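Long-range contacts in redox-sensing transcriptional repressor Rex (Thermus thermophilus, PDB 2DT5), which probably represses transcription as a DNA-binding homodimer in response to the cellular NADH/NAD(+) redox state, using a winged-helix domain and a Rossmann domain that holds NAD: residues I143-V148 and L169-V174; C84-G89 and G109-D114; I17-E22 and V66-L71. The protein carries 1 engineered substitution. All blocks are in the same frame, centred on the assembly; numbering follows the deposited sequence.

Interaction 1. Residues I143-V148 and L169-V174. With NAD (nicotinamide-adenine-dinucleotide), chain L.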
# COMPACT_ATOMS: atom_id res chain seq x y z
N ILE B 143 -16.85 9.25 0.98
CA ILE B 143 -15.82 8.45 0.32
C ILE B 143 -16.34 7.13 -0.27
O ILE B 143 -17.07 6.40 0.38
CB ILE B 143 -14.68 8.14 1.33
CG1 ILE B 143 -14.01 9.45 1.75
CG2 ILE B 143 -13.68 7.13 0.75
CD1 ILE B 143 -12.90 9.31 2.79
N ALA B 144 -15.95 6.82 -1.50
CA ALA B 144 -16.40 5.58 -2.11
C ALA B 144 -15.24 4.65 -2.41
O ALA B 144 -14.21 5.09 -2.92
CB ALA B 144 -17.18 5.87 -3.41
N LEU B 145 -15.40 3.37 -2.08
CA LEU B 145 -14.38 2.35 -2.36
C LEU B 145 -14.83 1.72 -3.69
O LEU B 145 -15.86 1.03 -3.75
CB LEU B 145 -14.32 1.30 -1.23
CG LEU B 145 -13.45 1.65 -0.01
CD1 LEU B 145 -13.84 3.00 0.54
CD2 LEU B 145 -13.60 0.58 1.08
N LEU B 146 -14.07 1.98 -4.75
CA LEU B 146 -14.41 1.49 -6.07
C LEU B 146 -13.78 0.15 -6.36
O LEU B 146 -12.59 0.07 -6.61
CB LEU B 146 -13.99 2.50 -7.14
CG LEU B 146 -14.59 2.24 -8.54
CD1 LEU B 146 -16.12 2.08 -8.43
CD2 LEU B 146 -14.23 3.38 -9.48
N THR B 147 -14.60 -0.89 -6.37
CA THR B 147 -14.13 -2.24 -6.62
C THR B 147 -14.93 -2.93 -7.74
O THR B 147 -15.43 -4.04 -7.57
CB THR B 147 -14.23 -3.07 -5.31
OG1 THR B 147 -15.53 -2.88 -4.73
CG2 THR B 147 -13.19 -2.59 -4.29
N VAL B 148 -15.08 -2.24 -8.87
CA VAL B 148 -15.77 -2.81 -10.03
C VAL B 148 -14.66 -3.20 -11.01
O VAL B 148 -13.53 -2.73 -10.88
CB VAL B 148 -16.72 -1.79 -10.73
CG1 VAL B 148 -17.76 -1.28 -9.74
CG2 VAL B 148 -15.93 -0.62 -11.30
N LEU B 169 -11.53 5.90 -3.28
CA LEU B 169 -10.41 5.01 -3.05
C LEU B 169 -10.59 3.98 -4.16
O LEU B 169 -11.44 3.08 -4.07
CB LEU B 169 -10.45 4.36 -1.67
CG LEU B 169 -9.21 3.58 -1.22
CD1 LEU B 169 -8.03 4.54 -1.09
CD2 LEU B 169 -9.46 2.86 0.10
N ASN B 170 -9.80 4.12 -5.21
CA ASN B 170 -9.90 3.31 -6.42
C ASN B 170 -9.07 2.05 -6.42
O ASN B 170 -7.84 2.12 -6.41
CB ASN B 170 -9.48 4.17 -7.62
CG ASN B 170 -9.47 3.39 -8.91
OD1 ASN B 170 -8.56 3.54 -9.74
ND2 ASN B 170 -10.47 2.54 -9.08
N PHE B 171 -9.72 0.89 -6.40
CA PHE B 171 -8.97 -0.37 -6.44
C PHE B 171 -8.81 -0.89 -7.87
O PHE B 171 -7.92 -1.70 -8.14
CB PHE B 171 -9.66 -1.45 -5.61
CG PHE B 171 -9.68 -1.16 -4.13
CD1 PHE B 171 -10.54 -0.19 -3.61
CD2 PHE B 171 -8.82 -1.83 -3.26
CE1 PHE B 171 -10.56 0.10 -2.24
CE2 PHE B 171 -8.82 -1.55 -1.89
CZ PHE B 171 -9.68 -0.58 -1.38
N ALA B 172 -9.66 -0.43 -8.78
CA ALA B 172 -9.58 -0.87 -10.18
C ALA B 172 -8.25 -0.46 -10.80
O ALA B 172 -7.78 0.66 -10.61
CB ALA B 172 -10.74 -0.28 -10.99
N PRO B 173 -7.60 -1.38 -11.54
CA PRO B 173 -6.31 -1.08 -12.18
C PRO B 173 -6.47 -0.16 -13.37
O PRO B 173 -6.23 -0.57 -14.50
CB PRO B 173 -5.81 -2.46 -12.59
CG PRO B 173 -7.09 -3.16 -12.98
CD PRO B 173 -8.05 -2.75 -11.86
N VAL B 174 -6.87 1.09 -13.12
CA VAL B 174 -7.05 2.06 -14.18
C VAL B 174 -7.04 3.48 -13.60
O VAL B 174 -7.39 3.68 -12.43
CB VAL B 174 -8.39 1.83 -14.90
CG1 VAL B 174 -9.55 2.18 -13.97
CG2 VAL B 174 -8.44 2.68 -16.18
PA NAD L . -15.73 -9.34 -9.39
O1A NAD L . -15.78 -10.47 -8.42
O2A NAD L . -15.95 -9.61 -10.85
O5B NAD L . -16.75 -8.29 -8.85
C5B NAD L . -17.02 -7.04 -9.52
C4B NAD L . -18.40 -6.61 -9.07
O4B NAD L . -18.61 -5.33 -9.75
C3B NAD L . -19.61 -7.50 -9.57
O3B NAD L . -20.41 -7.90 -8.41
C2B NAD L . -20.40 -6.61 -10.53
O2B NAD L . -21.75 -6.82 -10.63
C1B NAD L . -19.99 -5.24 -9.99
N9A NAD L . -20.14 -4.17 -10.95
C8A NAD L . -19.84 -4.04 -12.31
N7A NAD L . -20.14 -2.85 -12.80
C5A NAD L . -20.66 -2.13 -11.79
C6A NAD L . -21.17 -0.75 -11.70
N6A NAD L . -21.20 0.06 -12.73
N1A NAD L . -21.63 -0.38 -10.43
C2A NAD L . -21.63 -1.16 -9.33
N3A NAD L . -21.15 -2.48 -9.37
C4A NAD L . -20.68 -2.92 -10.62
O3 NAD L . -14.31 -8.60 -9.26
PN NAD L . -13.17 -8.63 -8.07
O1N NAD L . -12.30 -9.81 -8.26
O2N NAD L . -13.91 -8.46 -6.79
O5D NAD L . -12.32 -7.32 -8.48
C5D NAD L . -12.92 -5.99 -8.38
C4D NAD L . -11.93 -4.97 -8.81
O4D NAD L . -10.74 -5.04 -7.89
C3D NAD L . -11.31 -5.21 -10.25
O3D NAD L . -11.12 -3.94 -10.92
C2D NAD L . -9.97 -5.84 -9.93
O2D NAD L . -9.05 -5.80 -10.97
C1D NAD L . -9.55 -5.01 -8.66
N1N NAD L . -8.37 -5.62 -7.99
C2N NAD L . -7.51 -4.69 -7.35
C3N NAD L . -6.62 -5.05 -6.43
C7N NAD L . -5.71 -4.03 -5.83
O7N NAD L . -4.73 -4.43 -5.16
N7N NAD L . -5.95 -2.72 -6.07
C4N NAD L . -6.50 -6.51 -5.99
C5N NAD L . -7.86 -7.17 -6.09
C6N NAD L . -8.56 -6.90 -7.29

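Interaction 2. Residues C84-G89 and G109-D114. With NAD (nicotinamide-adenine-dinucleotide), chain L.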
# COMPACT_ATOMS: atom_id res chain seq x y z
N CYS B 84 -18.85 4.02 1.30
CA CYS B 84 -19.68 3.08 0.60
C CYS B 84 -18.76 2.25 -0.26
O CYS B 84 -17.63 2.64 -0.56
CB CYS B 84 -20.73 3.78 -0.25
SG CYS B 84 -20.07 4.65 -1.71
N ILE B 85 -19.25 1.09 -0.68
CA ILE B 85 -18.48 0.24 -1.55
C ILE B 85 -19.32 0.14 -2.82
O ILE B 85 -20.54 -0.11 -2.75
CB ILE B 85 -18.30 -1.17 -0.94
CG1 ILE B 85 -17.45 -1.09 0.34
CG2 ILE B 85 -17.64 -2.07 -1.96
CD1 ILE B 85 -17.41 -2.38 1.17
N VAL B 86 -18.69 0.37 -3.96
CA VAL B 86 -19.39 0.26 -5.23
C VAL B 86 -18.75 -0.92 -5.97
O VAL B 86 -17.61 -0.85 -6.39
CB VAL B 86 -19.25 1.55 -6.06
CG1 VAL B 86 -19.78 1.32 -7.50
CG2 VAL B 86 -20.05 2.68 -5.38
N GLY B 87 -19.51 -2.00 -6.12
CA GLY B 87 -18.98 -3.18 -6.77
C GLY B 87 -18.82 -4.22 -5.67
O GLY B 87 -17.73 -4.41 -5.13
N MET B 88 -19.92 -4.86 -5.32
CA MET B 88 -19.93 -5.87 -4.28
C MET B 88 -19.65 -7.28 -4.78
O MET B 88 -20.42 -8.20 -4.55
CB MET B 88 -21.26 -5.83 -3.54
CG MET B 88 -21.48 -4.54 -2.74
SD MET B 88 -20.30 -4.42 -1.41
CE MET B 88 -20.90 -5.66 -0.31
N GLY B 89 -18.52 -7.42 -5.46
CA GLY B 89 -18.10 -8.72 -5.93
C GLY B 89 -17.22 -9.33 -4.85
O GLY B 89 -17.44 -9.09 -3.66
N GLY B 109 -23.15 2.24 2.86
CA GLY B 109 -23.81 1.89 1.61
C GLY B 109 -23.02 0.86 0.83
O GLY B 109 -21.80 0.86 0.84
N PHE B 110 -23.75 -0.02 0.16
CA PHE B 110 -23.15 -1.09 -0.63
C PHE B 110 -23.94 -1.17 -1.93
O PHE B 110 -25.15 -1.35 -1.92
CB PHE B 110 -23.24 -2.40 0.18
CG PHE B 110 -22.78 -2.24 1.61
CD1 PHE B 110 -23.69 -1.92 2.60
CD2 PHE B 110 -21.43 -2.39 1.95
CE1 PHE B 110 -23.28 -1.74 3.92
CE2 PHE B 110 -21.00 -2.21 3.27
CZ PHE B 110 -21.92 -1.88 4.26
N PHE B 111 -23.24 -1.02 -3.06
CA PHE B 111 -23.90 -0.99 -4.35
C PHE B 111 -23.30 -1.90 -5.42
O PHE B 111 -22.09 -2.13 -5.46
CB PHE B 111 -23.93 0.45 -4.89
CG PHE B 111 -24.35 1.48 -3.87
CD1 PHE B 111 -23.42 2.06 -3.01
CD2 PHE B 111 -25.69 1.87 -3.77
CE1 PHE B 111 -23.82 3.03 -2.07
CE2 PHE B 111 -26.10 2.83 -2.84
CZ PHE B 111 -25.16 3.41 -1.99
N ASP B 112 -24.17 -2.39 -6.29
CA ASP B 112 -23.77 -3.26 -7.39
C ASP B 112 -24.86 -3.08 -8.46
O ASP B 112 -25.81 -2.34 -8.24
CB ASP B 112 -23.71 -4.70 -6.89
CG ASP B 112 -22.80 -5.57 -7.74
OD1 ASP B 112 -23.23 -5.98 -8.84
OD2 ASP B 112 -21.66 -5.85 -7.30
N VAL B 113 -24.72 -3.75 -9.60
CA VAL B 113 -25.73 -3.65 -10.66
C VAL B 113 -26.32 -5.03 -10.94
O VAL B 113 -27.28 -5.16 -11.68
CB VAL B 113 -25.13 -3.13 -11.97
CG1 VAL B 113 -24.63 -1.70 -11.78
CG2 VAL B 113 -24.00 -4.03 -12.43
N ASP B 114 -25.72 -6.05 -10.34
CA ASP B 114 -26.16 -7.42 -10.53
C ASP B 114 -27.44 -7.68 -9.73
O ASP B 114 -27.45 -7.56 -8.50
CB ASP B 114 -25.05 -8.36 -10.08
CG ASP B 114 -25.34 -9.81 -10.41
OD1 ASP B 114 -26.52 -10.16 -10.65
OD2 ASP B 114 -24.38 -10.60 -10.41
PA NAD L . -15.73 -9.34 -9.39
O1A NAD L . -15.78 -10.47 -8.42
O2A NAD L . -15.95 -9.61 -10.85
O5B NAD L . -16.75 -8.29 -8.85
C5B NAD L . -17.02 -7.04 -9.52
C4B NAD L . -18.40 -6.61 -9.07
O4B NAD L . -18.61 -5.33 -9.75
C3B NAD L . -19.61 -7.50 -9.57
O3B NAD L . -20.41 -7.90 -8.41
C2B NAD L . -20.40 -6.61 -10.53
O2B NAD L . -21.75 -6.82 -10.63
C1B NAD L . -19.99 -5.24 -9.99
N9A NAD L . -20.14 -4.17 -10.95
C8A NAD L . -19.84 -4.04 -12.31
N7A NAD L . -20.14 -2.85 -12.80
C5A NAD L . -20.66 -2.13 -11.79
C6A NAD L . -21.17 -0.75 -11.70
N6A NAD L . -21.20 0.06 -12.73
N1A NAD L . -21.63 -0.38 -10.43
C2A NAD L . -21.63 -1.16 -9.33
N3A NAD L . -21.15 -2.48 -9.37
C4A NAD L . -20.68 -2.92 -10.62
O3 NAD L . -14.31 -8.60 -9.26
PN NAD L . -13.17 -8.63 -8.07
O1N NAD L . -12.30 -9.81 -8.26
O2N NAD L . -13.91 -8.46 -6.79
O5D NAD L . -12.32 -7.32 -8.48
C5D NAD L . -12.92 -5.99 -8.38
C4D NAD L . -11.93 -4.97 -8.81
O4D NAD L . -10.74 -5.04 -7.89
C3D NAD L . -11.31 -5.21 -10.25
O3D NAD L . -11.12 -3.94 -10.92
C2D NAD L . -9.97 -5.84 -9.93
O2D NAD L . -9.05 -5.80 -10.97
C1D NAD L . -9.55 -5.01 -8.66
N1N NAD L . -8.37 -5.62 -7.99
C2N NAD L . -7.51 -4.69 -7.35
C3N NAD L . -6.62 -5.05 -6.43
C7N NAD L . -5.71 -4.03 -5.83
O7N NAD L . -4.73 -4.43 -5.16
N7N NAD L . -5.95 -2.72 -6.07
C4N NAD L . -6.50 -6.51 -5.99
C5N NAD L . -7.86 -7.17 -6.09
C6N NAD L . -8.56 -6.90 -7.29

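Interaction 3. Residues I17-E22 and V66-L71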
# COMPACT_ATOMS: atom_id res chain seq x y z
N ILE B 17 3.56 4.94 14.40
CA ILE B 17 4.65 4.87 15.37
C ILE B 17 4.19 5.33 16.75
O ILE B 17 4.43 4.65 17.75
CB ILE B 17 5.80 5.75 14.92
CG1 ILE B 17 6.42 5.17 13.64
CG2 ILE B 17 6.83 5.89 16.03
CD1 ILE B 17 7.43 6.09 13.00
N LEU B 18 3.52 6.48 16.80
CA LEU B 18 3.01 7.02 18.05
C LEU B 18 1.99 6.10 18.70
O LEU B 18 1.92 6.00 19.92
CB LEU B 18 2.36 8.40 17.82
CG LEU B 18 3.27 9.59 17.47
CD1 LEU B 18 2.41 10.77 16.96
CD2 LEU B 18 4.09 9.99 18.70
N GLU B 19 1.18 5.43 17.87
CA GLU B 19 0.17 4.51 18.37
C GLU B 19 0.88 3.35 19.06
O GLU B 19 0.41 2.86 20.09
CB GLU B 19 -0.70 3.95 17.24
CG GLU B 19 -1.54 4.97 16.48
CD GLU B 19 -2.22 4.37 15.25
OE1 GLU B 19 -1.52 3.71 14.44
OE2 GLU B 19 -3.44 4.56 15.09
N GLU B 20 2.01 2.92 18.49
CA GLU B 20 2.74 1.81 19.09
C GLU B 20 3.62 2.27 20.24
O GLU B 20 3.82 1.53 21.20
CB GLU B 20 3.55 1.04 18.02
CG GLU B 20 4.27 1.87 16.96
CD GLU B 20 4.89 1.00 15.84
OE1 GLU B 20 4.14 0.21 15.21
OE2 GLU B 20 6.12 1.11 15.59
N LEU B 21 4.14 3.49 20.18
CA LEU B 21 4.94 4.00 21.28
C LEU B 21 3.98 4.10 22.47
O LEU B 21 4.34 3.78 23.60
CB LEU B 21 5.50 5.39 20.96
CG LEU B 21 6.80 5.44 20.16
CD1 LEU B 21 7.17 6.88 19.89
CD2 LEU B 21 7.90 4.76 20.95
N GLU B 22 2.76 4.53 22.20
CA GLU B 22 1.75 4.67 23.24
C GLU B 22 1.36 3.30 23.78
O GLU B 22 1.05 3.15 24.96
CB GLU B 22 0.50 5.37 22.70
CG GLU B 22 -0.55 5.67 23.78
CD GLU B 22 -1.84 6.26 23.22
OE1 GLU B 22 -2.56 5.54 22.50
OE2 GLU B 22 -2.14 7.44 23.51
N VAL B 66 -0.36 13.79 23.12
CA VAL B 66 -0.70 15.12 22.62
C VAL B 66 -0.53 15.13 21.10
O VAL B 66 -1.48 15.42 20.36
CB VAL B 66 0.21 16.21 23.22
CG1 VAL B 66 -0.00 17.56 22.49
CG2 VAL B 66 -0.09 16.37 24.70
N LEU B 67 0.67 14.78 20.67
CA LEU B 67 0.97 14.74 19.25
C LEU B 67 0.02 13.79 18.50
O LEU B 67 -0.48 14.12 17.43
CB LEU B 67 2.43 14.32 19.05
CG LEU B 67 2.86 14.27 17.59
CD1 LEU B 67 2.55 15.59 16.92
CD2 LEU B 67 4.34 13.97 17.51
N LYS B 68 -0.26 12.62 19.07
CA LYS B 68 -1.16 11.69 18.38
C LYS B 68 -2.52 12.32 18.12
O LYS B 68 -3.09 12.16 17.04
CB LYS B 68 -1.34 10.39 19.17
CG LYS B 68 -2.42 9.49 18.59
CD LYS B 68 -2.56 8.18 19.37
CE LYS B 68 -3.91 8.11 20.05
NZ LYS B 68 -4.08 6.84 20.82
N ARG B 69 -3.06 13.02 19.11
CA ARG B 69 -4.35 13.67 18.94
C ARG B 69 -4.25 14.75 17.86
O ARG B 69 -5.18 14.94 17.06
CB ARG B 69 -4.80 14.30 20.26
CG ARG B 69 -6.18 14.93 20.20
CD ARG B 69 -6.65 15.39 21.59
NE ARG B 69 -8.06 15.81 21.57
CZ ARG B 69 -8.74 16.21 22.64
NH1 ARG B 69 -8.16 16.26 23.84
NH2 ARG B 69 -10.02 16.57 22.52
N GLU B 70 -3.12 15.45 17.82
CA GLU B 70 -2.93 16.50 16.82
C GLU B 70 -2.84 15.95 15.41
O GLU B 70 -3.50 16.46 14.50
CB GLU B 70 -1.67 17.31 17.15
CG GLU B 70 -1.80 18.05 18.49
CD GLU B 70 -0.55 18.84 18.86
OE1 GLU B 70 0.53 18.55 18.31
OE2 GLU B 70 -0.66 19.73 19.72
N LEU B 71 -2.04 14.91 15.22
CA LEU B 71 -1.93 14.31 13.89
C LEU B 71 -3.29 13.78 13.44
O LEU B 71 -3.65 13.91 12.28
CB LEU B 71 -0.91 13.18 13.91
CG LEU B 71 0.53 13.68 14.04
CD1 LEU B 71 1.48 12.49 14.04
CD2 LEU B 71 0.84 14.62 12.88

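Interaction 1. Residues I143-V148 and L169-V174
Phe171 has CG anti to its carbonyl carbon (chi1 -66°) and Thr147 has CG2 placed likewise; the two side chains lie side by side, pointing the same way, and Thr147 CG2 comes 3.6 Å from Phe171 CD1, oblique to the ring. They lie just past the C-terminal ends of two neighbouring parallel strands of the Rossmann fold, joined by the crossover helix 150-163. Three backbone bonds set the register: Leu169 N to Ala144 O (2.8 Å), Leu146 N to Leu169 O (2.9 Å) and Phe171 N to Leu146 O (3.0 Å). The last bond extends the pairing past the strand to Phe171, whose ring edge at CE1 lies 4.0 Å from Leu145 CG. Leu91 and Leu95 of helix 90-96 also pack on Phe171. The hydroxyl of Thr147 faces the other way and is hydrogen-bonded to Gly87 O. Past the strands both segments turn their carbonyls to the cofactor. Val148 O accepts from the ribose hydroxyl O3D of NAD at 2.7 Å. The carboxamide of the same ligand donates from NAD N7N to Phe171 O at 3.0 Å, with an N-H...O angle of 164°.

Interaction 2. Residues C84-G89 and G109-D114
Strands 84-86 and 109-112 run parallel, their axes 4.7 Å apart and 7° from alignment, and Ile85 N to Gly109 O, Phe111 N to Ile85 O and Gly87 N to Phe111 O hold the register, the last at 2.7 Å with a nearly straight N-H...O angle of 170°. On the side of the sheet bearing Cys84 and Val86, the Phe111 ring lies beside both: Cys84 CB reaches its edge in plane, 3.7 Å from CE1, while Val86 CG2 approaches CD1 obliquely. On the opposite side Ile85 CD1 meets the edge of the Phe110 ring. Met88, bent at chi2 and chi3, folds over strand 109-112 and places its SD 3.9 Å from Phe110 CB and 5.3 Å from the ring centroid, a Met-aromatic contact at the ring edge.

Beyond the strands, Asp112 has CG anti to the backbone N (chi1 -157°), which carries its carboxylate to the adenosine ribose. OD2 accepts from NAD O3B at 2.6 Å and, weakly, from Met88 N; OD1 lies only 2.5 Å from NAD O2B, a very short hydrogen bond. OD1 also accepts from Val113 N and from Asp114 N, the latter closing an Asx turn, so the carboxylate is held from its own loop as well as by the ligand. Gly89 CA passes 3.2 Å from NAD O5B, bringing the glycine-rich turn right up to the cofactor. Such a turn after the first strand, with an acidic residue ending the second and gripping both ribose hydroxyls, is the classic NAD-binding beta-alpha-beta unit of the Rossmann fold.

Interaction 3. Residues I17-E22 and V66-L71
Leu18 and Lys68 mark the nearest backbone approach of two helices, with CA atoms 6.3 Å apart, and each sends its side chain toward the opposite helix. The short helical segments 17-22 and 66-71 cross at a signed angle of -148°, roughly antiparallel, with 9.9 Å between their axes. The apolar part rests on one methyl group. Leu18 has CG anti to its carbonyl carbon (chi1 -70°), and CD1 is the branch that reaches across, 3.6 Å from Leu67 CG and 3.5 Å from Leu71 CD1. This methyl nests in the notch formed by Leu67 and Leu71, one helical turn apart; the Leu18 side chain crosses each of theirs at about a right angle. Leu34 of helix 31-37 packs on Leu67 and also on Leu21, tying a third helix into this core.

Toward the more exposed side the contact becomes polar. Glu22 sets CG anti to its backbone N and keeps its chain extended beyond that atom. Lys68, extended through chi1 and chi2 and bent at chi3, crosses it at about a right angle to form a salt bridge, with NZ 2.6 Å from Glu22 OE1. The ammonium group reaches that oxygen on its syn side, 23° out of the carboxylate plane, while Glu22 OE2 is farther from Lys68 NZ at 3.4 Å. The aliphatic CD of Lys68 also passes CG of Glu19. A leucine core closed at its margin by an ion pair thus joins helix 7-23, part of the predicted helix-turn-helix region, to helix 64-75, which follows the short two-stranded sheet in the N-terminal winged-helix domain.

In the fold
Along the chain, interaction 3 closes first, then interaction 2, then interaction 1. Interactions 1 and 2, centred 11 Å apart, share one mixed sheet of the Rossmann domain through neighbouring strands 143-146 and 81-86, with a probable hydrogen bond between Leu145 N and Cys84 O (2.8 Å). They hydrogen-bond different parts of one NAD, the adenosine ribose at interaction 2 and the nicotinamide ribose and carboxamide at interaction 1, while side chains of both pack on the adenine. Interaction 3, its centre 29 Å from that of interaction 1 and 34 Å from that of interaction 2, lies in the winged-helix domain, predicted to bind DNA; any effect of NADH/NAD(+) on DNA binding would have to pass between the domains.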